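Local coordinates for protein C-type lectin domain family 4 member F (Mus musculus, PDB 6JJJ) that binds galactose and fucose as a calcium-containing cell-surface lectin receptor of Kupffer cells and may take part in endocytosis, at residues N32-Y37 against K149-W154; L84-T89 against R125-H130; R40-W45 against S143-C148. All coordinates share one frame; numbering follows the deposited sequence.

Interaction 1: N32-Y37 against K149-W154; sequences NGNFYY and KKSTGW
Phe35 and Lys150 form the hydrogen-bonded pair that joins strand 34-38 to strand 147-151, an antiparallel seam that brings together the first and last parts of the C-type lectin domain. Phe35 N gives its hydrogen to Lys150 O at 2.9 Å, and the same two residues bond in the other direction through Lys150 N and Phe35 O.

One step along, Lys149 faces Tyr36 in a non-hydrogen-bonded pair, and the two side chains run alongside each other in the same direction. Lys149 CB lies 4.2 Å from Tyr36 CE2. Lys149 CG comes 3.7 Å from Asn34 CB. Lys149 CD then meets Tyr36 CE2 at 3.4 Å and also approaches Tyr36 OH. CG anti to the backbone N (chi1 -180°) and a near-extended chi2 lay CG and CD beside the phenol; the bend at chi3 (85°) then turns CE and NZ to Glu67, still near the hydroxyl. NZ forms a salt bridge with Glu67, whose OE2 also bonds Tyr36 OH.

On the opposite face Phe35 reaches Trp154 with CZ 3.8 Å from Trp154 CZ3; the planes are near parallel, but the rings are slid apart and barely overlap. Beyond the paired strands, Thr152 OG1 donates to Gly33 O at 3.0 Å, tying the turn before strand 34-38 to the C-terminal tail. Trp154 also packs on Leu21 of a second subunit.

The chemistry is thus divided: backbone bonds fix the register, aromatic packing occupies one face, and on the other a shared carboxylate probably steadies both the tyrosine hydroxyl and the lysine charge.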
loop_
_atom_site.group_PDB
_atom_site.type_symbol
_atom_site.label_atom_id
_atom_site.label_comp_id
_atom_site.label_asym_id
_atom_site.label_seq_id
_atom_site.Cartn_x
_atom_site.Cartn_y
_atom_site.Cartn_z
ATOM N N ASN A 32 -8.296 -9.434 8.360
ATOM C CA ASN A 32 -9.344 -10.457 8.328
ATOM C C ASN A 32 -10.619 -9.967 7.638
ATOM O O ASN A 32 -11.706 -9.923 8.215
ATOM C CB ASN A 32 -9.651 -10.954 9.743
ATOM C CG ASN A 32 -8.723 -12.078 10.183
ATOM O OD1 ASN A 32 -8.171 -12.801 9.355
ATOM N ND2 ASN A 32 -8.555 -12.233 11.492
ATOM N N GLY A 33 -10.457 -9.593 6.370
ATOM C CA GLY A 33 -11.557 -9.308 5.480
ATOM C C GLY A 33 -11.931 -7.844 5.366
ATOM O O GLY A 33 -12.408 -7.421 4.306
ATOM N N ASN A 34 -11.727 -7.064 6.419
ATOM C CA ASN A 34 -12.112 -5.662 6.435
ATOM C C ASN A 34 -10.884 -4.763 6.440
ATOM O O ASN A 34 -9.771 -5.186 6.768
ATOM C CB ASN A 34 -13.009 -5.351 7.640
ATOM C CG ASN A 34 -14.279 -6.191 7.658
ATOM O OD1 ASN A 34 -15.219 -5.928 6.900
ATOM N ND2 ASN A 34 -14.313 -7.206 8.516
ATOM N N PHE A 35 -11.107 -3.505 6.067
ATOM C CA PHE A 35 -10.095 -2.463 6.161
ATOM C C PHE A 35 -10.416 -1.540 7.331
ATOM O O PHE A 35 -11.576 -1.182 7.555
ATOM C CB PHE A 35 -10.014 -1.655 4.864
ATOM C CG PHE A 35 -9.243 -2.340 3.772
ATOM C CD1 PHE A 35 -7.860 -2.264 3.726
ATOM C CD2 PHE A 35 -9.906 -3.059 2.787
ATOM C CE1 PHE A 35 -7.152 -2.897 2.718
ATOM C CE2 PHE A 35 -9.203 -3.693 1.778
ATOM C CZ PHE A 35 -7.827 -3.613 1.743
ATOM N N TYR A 36 -9.384 -1.180 8.089
ATOM C CA TYR A 36 -9.526 -0.338 9.265
ATOM C C TYR A 36 -8.708 0.932 9.090
ATOM O O TYR A 36 -7.605 0.900 8.535
ATOM C CB TYR A 36 -9.072 -1.071 10.527
ATOM C CG TYR A 36 -9.868 -2.313 10.837
ATOM C CD1 TYR A 36 -9.639 -3.501 10.156
ATOM C CD2 TYR A 36 -10.845 -2.300 11.821
ATOM C CE1 TYR A 36 -10.368 -4.638 10.447
ATOM C CE2 TYR A 36 -11.573 -3.430 12.117
ATOM C CZ TYR A 36 -11.334 -4.595 11.431
ATOM O OH TYR A 36 -12.069 -5.716 11.737
ATOM N N TYR A 37 -9.261 2.051 9.553
ATOM C CA TYR A 37 -8.587 3.344 9.513
ATOM C C TYR A 37 -8.486 3.902 10.925
ATOM O O TYR A 37 -9.510 4.137 11.576
ATOM C CB TYR A 37 -9.332 4.322 8.602
ATOM C CG TYR A 37 -8.753 5.717 8.602
ATOM C CD1 TYR A 37 -7.734 6.071 7.728
ATOM C CD2 TYR A 37 -9.228 6.682 9.479
ATOM C CE1 TYR A 37 -7.203 7.350 7.729
ATOM C CE2 TYR A 37 -8.707 7.958 9.485
ATOM C CZ TYR A 37 -7.693 8.288 8.611
ATOM O OH TYR A 37 -7.175 9.564 8.623
ATOM N N LYS A 149 -14.343 0.952 10.046
ATOM C CA LYS A 149 -14.244 -0.379 9.455
ATOM C C LYS A 149 -14.979 -0.411 8.122
ATOM O O LYS A 149 -16.051 0.184 7.975
ATOM C CB LYS A 149 -14.812 -1.469 10.384
ATOM C CG LYS A 149 -14.719 -2.877 9.797
ATOM C CD LYS A 149 -14.718 -3.959 10.870
ATOM C CE LYS A 149 -16.126 -4.345 11.301
ATOM N NZ LYS A 149 -16.116 -5.512 12.232
ATOM N N LYS A 150 -14.406 -1.132 7.162
ATOM C CA LYS A 150 -14.931 -1.195 5.807
ATOM C C LYS A 150 -14.876 -2.628 5.309
ATOM O O LYS A 150 -13.919 -3.355 5.585
ATOM C CB LYS A 150 -14.143 -0.278 4.867
ATOM C CG LYS A 150 -14.600 -0.330 3.420
ATOM C CD LYS A 150 -13.796 0.627 2.549
ATOM C CE LYS A 150 -14.275 2.067 2.694
ATOM N NZ LYS A 150 -15.252 2.431 1.624
ATOM N N SER A 151 -15.911 -3.024 4.576
ATOM C CA SER A 151 -16.033 -4.379 4.065
ATOM C C SER A 151 -15.538 -4.455 2.627
ATOM O O SER A 151 -15.580 -3.473 1.881
ATOM C CB SER A 151 -17.488 -4.852 4.129
ATOM O OG SER A 151 -18.018 -4.708 5.435
ATOM N N THR A 152 -15.057 -5.637 2.251
ATOM C CA THR A 152 -14.608 -5.901 0.891
ATOM C C THR A 152 -14.749 -7.390 0.614
ATOM O O THR A 152 -14.789 -8.213 1.534
ATOM C CB THR A 152 -13.154 -5.461 0.662
ATOM O OG1 THR A 152 -12.372 -5.745 1.831
ATOM C CG2 THR A 152 -13.079 -3.975 0.333
ATOM N N GLY A 153 -14.830 -7.729 -0.671
ATOM C CA GLY A 153 -14.765 -9.115 -1.093
ATOM C C GLY A 153 -13.372 -9.449 -1.579
ATOM O O GLY A 153 -13.188 -10.240 -2.509
ATOM N N TRP A 154 -12.378 -8.846 -0.931
ATOM C CA TRP A 154 -10.987 -8.897 -1.354
ATOM C C TRP A 154 -10.131 -9.519 -0.260
ATOM O O TRP A 154 -10.277 -9.186 0.920
ATOM C CB TRP A 154 -10.493 -7.480 -1.684
ATOM C CG TRP A 154 -9.099 -7.415 -2.198
ATOM C CD1 TRP A 154 -8.699 -7.536 -3.495
ATOM C CD2 TRP A 154 -7.909 -7.200 -1.428
ATOM N NE1 TRP A 154 -7.334 -7.418 -3.582
ATOM C CE2 TRP A 154 -6.825 -7.210 -2.327
ATOM C CE3 TRP A 154 -7.657 -7.002 -0.067
ATOM C CZ2 TRP A 154 -5.509 -7.030 -1.909
ATOM C CZ3 TRP A 154 -6.349 -6.825 0.345
ATOM C CH2 TRP A 154 -5.292 -6.840 -0.573
#

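Interaction 2: L84-T89 against R125-H130; sequences LTDQGT and REDCVH. With CA (calcium ion), chain G; CA (calcium ion), chain H.
Asp86 and Asp127 approach each other at about a right angle around a calcium ion, in the long loop region of the C-type lectin fold where such ions are characteristically held. Their carboxylate planes are turned 69° apart, and the two groups serve the metal differently. Asp86 presents both oxygens, with OD1 and OD2 each 2.3 Å from the calcium, whereas Asp127 contributes OD1 alone, also at 2.3 Å. In Asp86, CG sits between the backbone N and the carbonyl carbon (chi1 67°), which puts the carboxylate against the calcium, next to Asp127. The close approach of two carboxylates is probably paid for by the calcium they share; Glu90 and Asn117 complete the site.

Leu84 and Val129 are arranged otherwise: they lie side by side and point the same way, with Leu84 CB 3.7 Å from Val129 CG2, an apolar patch that Trp135 also adjoins. Asp127 and Cys128 share one partner, Met138, across the sheet, a classic beta bulge close to where the chain passes from the calcium loop into the strand pairing.

Glu126 divides its work. Its extended side chain carries the carboxylate to a second calcium, shared with Asp116, Asn136 and Asp137, the position that takes sugar in related lectins; OE1 also accepts a hydrogen bond from Trp118 N. Its backbone stays with the first: Glu126 O is 2.4 Å from that ion, while Glu126 OE1 is 2.2 Å from the other.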
loop_
_atom_site.group_PDB
_atom_site.type_symbol
_atom_site.label_atom_id
_atom_site.label_comp_id
_atom_site.label_asym_id
_atom_site.label_seq_id
_atom_site.Cartn_x
_atom_site.Cartn_y
_atom_site.Cartn_z
ATOM N N LEU A 84 -20.307 1.654 19.111
ATOM C CA LEU A 84 -21.279 1.193 20.093
ATOM C C LEU A 84 -21.915 2.382 20.805
ATOM O O LEU A 84 -21.286 3.428 20.984
ATOM C CB LEU A 84 -20.620 0.269 21.118
ATOM C CG LEU A 84 -21.542 -0.708 21.850
ATOM C CD1 LEU A 84 -22.246 -1.634 20.872
ATOM C CD2 LEU A 84 -20.761 -1.512 22.883
ATOM N N THR A 85 -23.180 2.216 21.188
ATOM C CA THR A 85 -23.894 3.275 21.890
ATOM C C THR A 85 -25.255 2.773 22.355
ATOM O O THR A 85 -25.892 1.953 21.688
ATOM C CB THR A 85 -24.071 4.515 20.999
ATOM O OG1 THR A 85 -24.921 5.466 21.657
ATOM C CG2 THR A 85 -24.680 4.131 19.654
ATOM N N ASP A 86 -25.696 3.301 23.496
ATOM C CA ASP A 86 -27.023 3.059 24.052
ATOM C C ASP A 86 -27.796 4.374 24.063
ATOM O O ASP A 86 -28.548 4.684 24.984
ATOM C CB ASP A 86 -26.945 2.452 25.453
ATOM C CG ASP A 86 -26.373 3.404 26.483
ATOM O OD1 ASP A 86 -25.926 4.506 26.103
ATOM O OD2 ASP A 86 -26.369 3.047 27.682
ATOM N N GLN A 87 -27.589 5.171 23.024
ATOM C CA GLN A 87 -28.206 6.482 22.880
ATOM C C GLN A 87 -29.716 6.419 22.768
ATOM O O GLN A 87 -30.392 6.714 23.753
ATOM C CB GLN A 87 -27.575 7.149 21.668
ATOM C CG GLN A 87 -28.061 8.516 21.305
ATOM C CD GLN A 87 -27.291 9.057 20.119
ATOM O OE1 GLN A 87 -26.587 10.053 20.236
ATOM N NE2 GLN A 87 -27.386 8.378 18.986
ATOM N N GLY A 88 -30.225 5.791 21.710
ATOM C CA GLY A 88 -31.660 5.741 21.486
ATOM C C GLY A 88 -32.416 5.424 22.762
ATOM O O GLY A 88 -33.320 6.168 23.135
ATOM N N THR A 89 -32.068 4.318 23.433
ATOM C CA THR A 89 -32.590 4.005 24.761
ATOM C C THR A 89 -31.420 3.658 25.671
ATOM O O THR A 89 -30.517 2.917 25.272
ATOM C CB THR A 89 -33.579 2.840 24.731
ATOM O OG1 THR A 89 -32.887 1.613 24.986
ATOM C CG2 THR A 89 -34.268 2.759 23.378
ATOM N N ARG A 125 -24.698 12.322 30.170
ATOM C CA ARG A 125 -24.452 10.956 30.608
ATOM C C ARG A 125 -23.409 10.358 29.664
ATOM O O ARG A 125 -22.755 11.074 28.901
ATOM C CB ARG A 125 -25.752 10.161 30.610
ATOM C CG ARG A 125 -26.815 10.722 31.541
ATOM C CD ARG A 125 -26.384 10.737 32.990
ATOM N NE ARG A 125 -27.523 10.952 33.878
ATOM C CZ ARG A 125 -28.025 12.147 34.175
ATOM N NH1 ARG A 125 -27.499 13.243 33.648
ATOM N NH2 ARG A 125 -29.062 12.245 34.995
ATOM N N GLU A 126 -23.229 9.040 29.698
ATOM C CA GLU A 126 -22.283 8.363 28.813
ATOM C C GLU A 126 -23.037 7.400 27.904
ATOM O O GLU A 126 -23.604 6.409 28.378
ATOM C CB GLU A 126 -21.216 7.630 29.625
ATOM C CG GLU A 126 -20.346 8.553 30.468
ATOM C CD GLU A 126 -19.203 7.821 31.131
ATOM O OE1 GLU A 126 -19.400 6.650 31.514
ATOM O OE2 GLU A 126 -18.112 8.411 31.263
ATOM N N ASP A 127 -23.050 7.700 26.597
ATOM C CA ASP A 127 -23.754 6.880 25.616
ATOM C C ASP A 127 -22.876 6.522 24.419
ATOM O O ASP A 127 -23.400 6.149 23.364
ATOM C CB ASP A 127 -25.019 7.585 25.125
ATOM C CG ASP A 127 -25.992 7.872 26.238
ATOM O OD1 ASP A 127 -26.042 7.077 27.196
ATOM O OD2 ASP A 127 -26.713 8.887 26.150
ATOM N N CYS A 128 -21.559 6.632 24.552
ATOM C CA CYS A 128 -20.642 6.312 23.469
ATOM C C CYS A 128 -19.443 5.585 24.053
ATOM O O CYS A 128 -19.054 5.822 25.201
ATOM C CB CYS A 128 -20.201 7.572 22.709
ATOM S SG CYS A 128 -21.527 8.329 21.722
ATOM N N VAL A 129 -18.874 4.679 23.260
ATOM C CA VAL A 129 -17.837 3.767 23.725
ATOM C C VAL A 129 -16.536 4.041 22.988
ATOM O O VAL A 129 -16.527 4.197 21.763
ATOM C CB VAL A 129 -18.261 2.295 23.530
ATOM C CG1 VAL A 129 -17.165 1.356 24.003
ATOM C CG2 VAL A 129 -19.572 2.020 24.249
ATOM N N HIS A 130 -15.434 4.084 23.736
ATOM C CA HIS A 130 -14.093 4.116 23.164
ATOM C C HIS A 130 -13.285 2.970 23.765
ATOM O O HIS A 130 -13.747 2.265 24.670
ATOM C CB HIS A 130 -13.411 5.472 23.397
ATOM C CG HIS A 130 -13.274 5.855 24.838
ATOM N ND1 HIS A 130 -13.144 7.165 25.244
ATOM C CD2 HIS A 130 -13.237 5.107 25.966
ATOM C CE1 HIS A 130 -13.040 7.209 26.560
ATOM N NE2 HIS A 130 -13.092 5.974 27.023
HETATM CA CA CA G . -25.573 5.114 28.264
HETATM CA CA CA H . -17.505 5.558 31.911
HETATM O O HOH W 1 -15.893 6.168 33.411
#

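Interaction 3: R40-W45 against S143-C148; sequences RDKKPW and SYPWVC
A single antiparallel bridge, Lys43 to Tyr144, marks the place in the C-type lectin fold where the loop leading into helix 45-54 meets the approach to strand 147-151. The polar part of the contact is a backbone bond: Lys43 N gives its hydrogen to Tyr144 O at 2.9 Å, moderately straight, 153° at the hydrogen, although the donor stands well above the carbonyl plane. Within the loop, Asp41 OD1 accepts a weak bond from Lys42 N. Pro44, immediately after the bridge, takes the N-cap position of the helix; the bridge thus lies immediately before the start of the helix.

Weaker carbon-to-oxygen contacts lie at the other end of the loop. Asp41 O is 3.6 Å from both Pro145 CB and Trp146 CZ3, where the loop carbonyl meets the proline and indole together.

Apolar packing centres on Trp146. Its CG lies between the backbone N and the carbonyl carbon (chi1 66°), which lays the six-membered ring against the 40-45 loop, and the bridging Lys43 N and Tyr144 O lie in the ring plane at its edge. Phe51, Ala48 and Leu59 also pack on this indole, which thereby joins the loop to the helix and to strand 58-59. Lys42 lies alongside Pro145, its CB 4.1 Å from Pro145 CD, with both side chains pointing the same way. The extended aliphatic chain of Lys43 passes obliquely by the six-membered ring of Trp146, its CG nearest to CZ3, and Lys43 CD comes to 3.6 Å from Trp146 CH2.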
loop_
_atom_site.group_PDB
_atom_site.type_symbol
_atom_site.label_atom_id
_atom_site.label_comp_id
_atom_site.label_asym_id
_atom_site.label_seq_id
_atom_site.Cartn_x
_atom_site.Cartn_y
_atom_site.Cartn_z
ATOM N N ARG A 40 -5.909 10.241 12.615
ATOM C CA ARG A 40 -4.813 11.083 13.075
ATOM C C ARG A 40 -5.298 12.331 13.802
ATOM O O ARG A 40 -4.525 12.930 14.559
ATOM C CB ARG A 40 -3.926 11.485 11.888
ATOM C CG ARG A 40 -4.609 12.336 10.830
ATOM C CD ARG A 40 -3.726 12.504 9.591
ATOM N NE ARG A 40 -4.216 11.740 8.445
ATOM C CZ ARG A 40 -5.102 12.198 7.566
ATOM N NH1 ARG A 40 -5.597 13.422 7.695
ATOM N NH2 ARG A 40 -5.492 11.435 6.553
ATOM N N ASP A 41 -6.554 12.718 13.602
ATOM C CA ASP A 41 -7.192 13.809 14.323
ATOM C C ASP A 41 -8.079 13.231 15.424
ATOM O O ASP A 41 -8.292 12.020 15.513
ATOM C CB ASP A 41 -8.009 14.671 13.352
ATOM C CG ASP A 41 -8.370 16.031 13.924
ATOM O OD1 ASP A 41 -7.886 16.380 15.022
ATOM O OD2 ASP A 41 -9.142 16.754 13.262
ATOM N N LYS A 42 -8.594 14.114 16.275
ATOM C CA LYS A 42 -9.511 13.737 17.344
ATOM C C LYS A 42 -10.788 14.553 17.210
ATOM O O LYS A 42 -10.731 15.779 17.077
ATOM C CB LYS A 42 -8.879 13.956 18.722
ATOM C CG LYS A 42 -8.543 15.403 19.031
ATOM C CD LYS A 42 -7.914 15.556 20.413
ATOM C CE LYS A 42 -6.552 14.871 20.505
ATOM N NZ LYS A 42 -6.643 13.466 20.990
ATOM N N LYS A 43 -11.932 13.880 17.252
ATOM C CA LYS A 43 -13.213 14.536 17.040
ATOM C C LYS A 43 -14.258 13.867 17.911
ATOM O O LYS A 43 -14.032 12.768 18.443
ATOM C CB LYS A 43 -13.632 14.474 15.565
ATOM C CG LYS A 43 -12.647 15.116 14.597
ATOM C CD LYS A 43 -13.109 14.947 13.157
ATOM C CE LYS A 43 -12.092 15.511 12.173
ATOM N NZ LYS A 43 -12.541 15.351 10.762
ATOM N N PRO A 44 -15.427 14.503 18.090
ATOM C CA PRO A 44 -16.514 13.865 18.848
ATOM C C PRO A 44 -17.019 12.587 18.199
ATOM O O PRO A 44 -16.598 12.233 17.094
ATOM C CB PRO A 44 -17.611 14.938 18.879
ATOM C CG PRO A 44 -16.892 16.227 18.678
ATOM C CD PRO A 44 -15.730 15.912 17.764
ATOM N N TRP A 45 -17.939 11.896 18.876
ATOM C CA TRP A 45 -18.395 10.600 18.388
ATOM C C TRP A 45 -19.166 10.732 17.078
ATOM O O TRP A 45 -18.908 9.991 16.121
ATOM C CB TRP A 45 -19.249 9.914 19.447
ATOM C CG TRP A 45 -19.517 8.477 19.131
ATOM C CD1 TRP A 45 -18.790 7.396 19.542
ATOM C CD2 TRP A 45 -20.585 7.962 18.330
ATOM N NE1 TRP A 45 -19.344 6.238 19.047
ATOM C CE2 TRP A 45 -20.445 6.559 18.296
ATOM C CE3 TRP A 45 -21.645 8.551 17.632
ATOM C CZ2 TRP A 45 -21.328 5.738 17.599
ATOM C CZ3 TRP A 45 -22.522 7.733 16.942
ATOM C CH2 TRP A 45 -22.358 6.342 16.930
ATOM N N SER A 143 -14.082 14.721 22.472
ATOM C CA SER A 143 -13.368 14.585 21.202
ATOM C C SER A 143 -12.209 13.604 21.354
ATOM O O SER A 143 -11.086 13.983 21.690
ATOM C CB SER A 143 -12.874 15.943 20.715
ATOM O OG SER A 143 -13.933 16.718 20.184
ATOM N N TYR A 144 -12.480 12.343 21.050
ATOM C CA TYR A 144 -11.458 11.314 20.974
ATOM C C TYR A 144 -11.160 10.987 19.518
ATOM O O TYR A 144 -11.940 11.328 18.622
ATOM C CB TYR A 144 -11.899 10.027 21.684
ATOM C CG TYR A 144 -11.956 10.126 23.186
ATOM C CD1 TYR A 144 -10.828 9.889 23.960
ATOM C CD2 TYR A 144 -13.140 10.445 23.833
ATOM C CE1 TYR A 144 -10.878 9.975 25.335
ATOM C CE2 TYR A 144 -13.198 10.534 25.205
ATOM C CZ TYR A 144 -12.066 10.297 25.952
ATOM O OH TYR A 144 -12.128 10.384 27.324
ATOM N N PRO A 145 -10.037 10.324 19.240
ATOM C CA PRO A 145 -9.853 9.725 17.907
ATOM C C PRO A 145 -10.775 8.527 17.742
ATOM O O PRO A 145 -11.549 8.217 18.654
ATOM C CB PRO A 145 -8.372 9.332 17.888
ATOM C CG PRO A 145 -8.009 9.162 19.335
ATOM C CD PRO A 145 -8.869 10.125 20.119
ATOM N N TRP A 146 -10.708 7.839 16.607
ATOM C CA TRP A 146 -11.670 6.786 16.316
ATOM C C TRP A 146 -11.058 5.765 15.367
ATOM O O TRP A 146 -9.916 5.900 14.923
ATOM C CB TRP A 146 -12.944 7.364 15.697
ATOM C CG TRP A 146 -12.695 7.973 14.346
ATOM C CD1 TRP A 146 -12.780 7.346 13.137
ATOM C CD2 TRP A 146 -12.307 9.322 14.071
ATOM N NE1 TRP A 146 -12.477 8.225 12.125
ATOM C CE2 TRP A 146 -12.182 9.445 12.674
ATOM C CE3 TRP A 146 -12.055 10.442 14.871
ATOM C CZ2 TRP A 146 -11.818 10.641 12.060
ATOM C CZ3 TRP A 146 -11.696 11.628 14.260
ATOM C CH2 TRP A 146 -11.579 11.719 12.869
ATOM N N VAL A 147 -11.839 4.734 15.053
ATOM C CA VAL A 147 -11.451 3.716 14.081
ATOM C C VAL A 147 -12.661 3.378 13.217
ATOM O O VAL A 147 -13.734 3.057 13.737
ATOM C CB VAL A 147 -10.891 2.460 14.780
ATOM C CG1 VAL A 147 -11.871 1.957 15.831
ATOM C CG2 VAL A 147 -10.565 1.383 13.763
ATOM N N CYS A 148 -12.481 3.436 11.900
ATOM C CA CYS A 148 -13.511 3.047 10.947
ATOM C C CYS A 148 -13.267 1.622 10.463
ATOM O O CYS A 148 -12.132 1.139 10.454
ATOM C CB CYS A 148 -13.535 3.985 9.735
ATOM S SG CYS A 148 -13.627 5.766 10.073
#

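From the N terminus, the chain passes through helix 9-25 and strand 28-31 into strand 34-38, and interaction 1 closes the widest loop by pairing that strand with strand 147-151. Interaction 3 is nested inside it, linking the lead-in to helix 45-54 with the residues that lead into the same late strand; the two contacts touch where Tyr37 O probably accepts a hydrogen bond from Cys148 N. Interaction 2 is nested deeper still, joining strands 80-85 and 128-131 of the second sheet beside the calcium sites. Its centre lies about 15 Å from that of interaction 3, which it meets through Cys128 against Trp45 and His130 against Tyr144. The three loops thus nest without crossing.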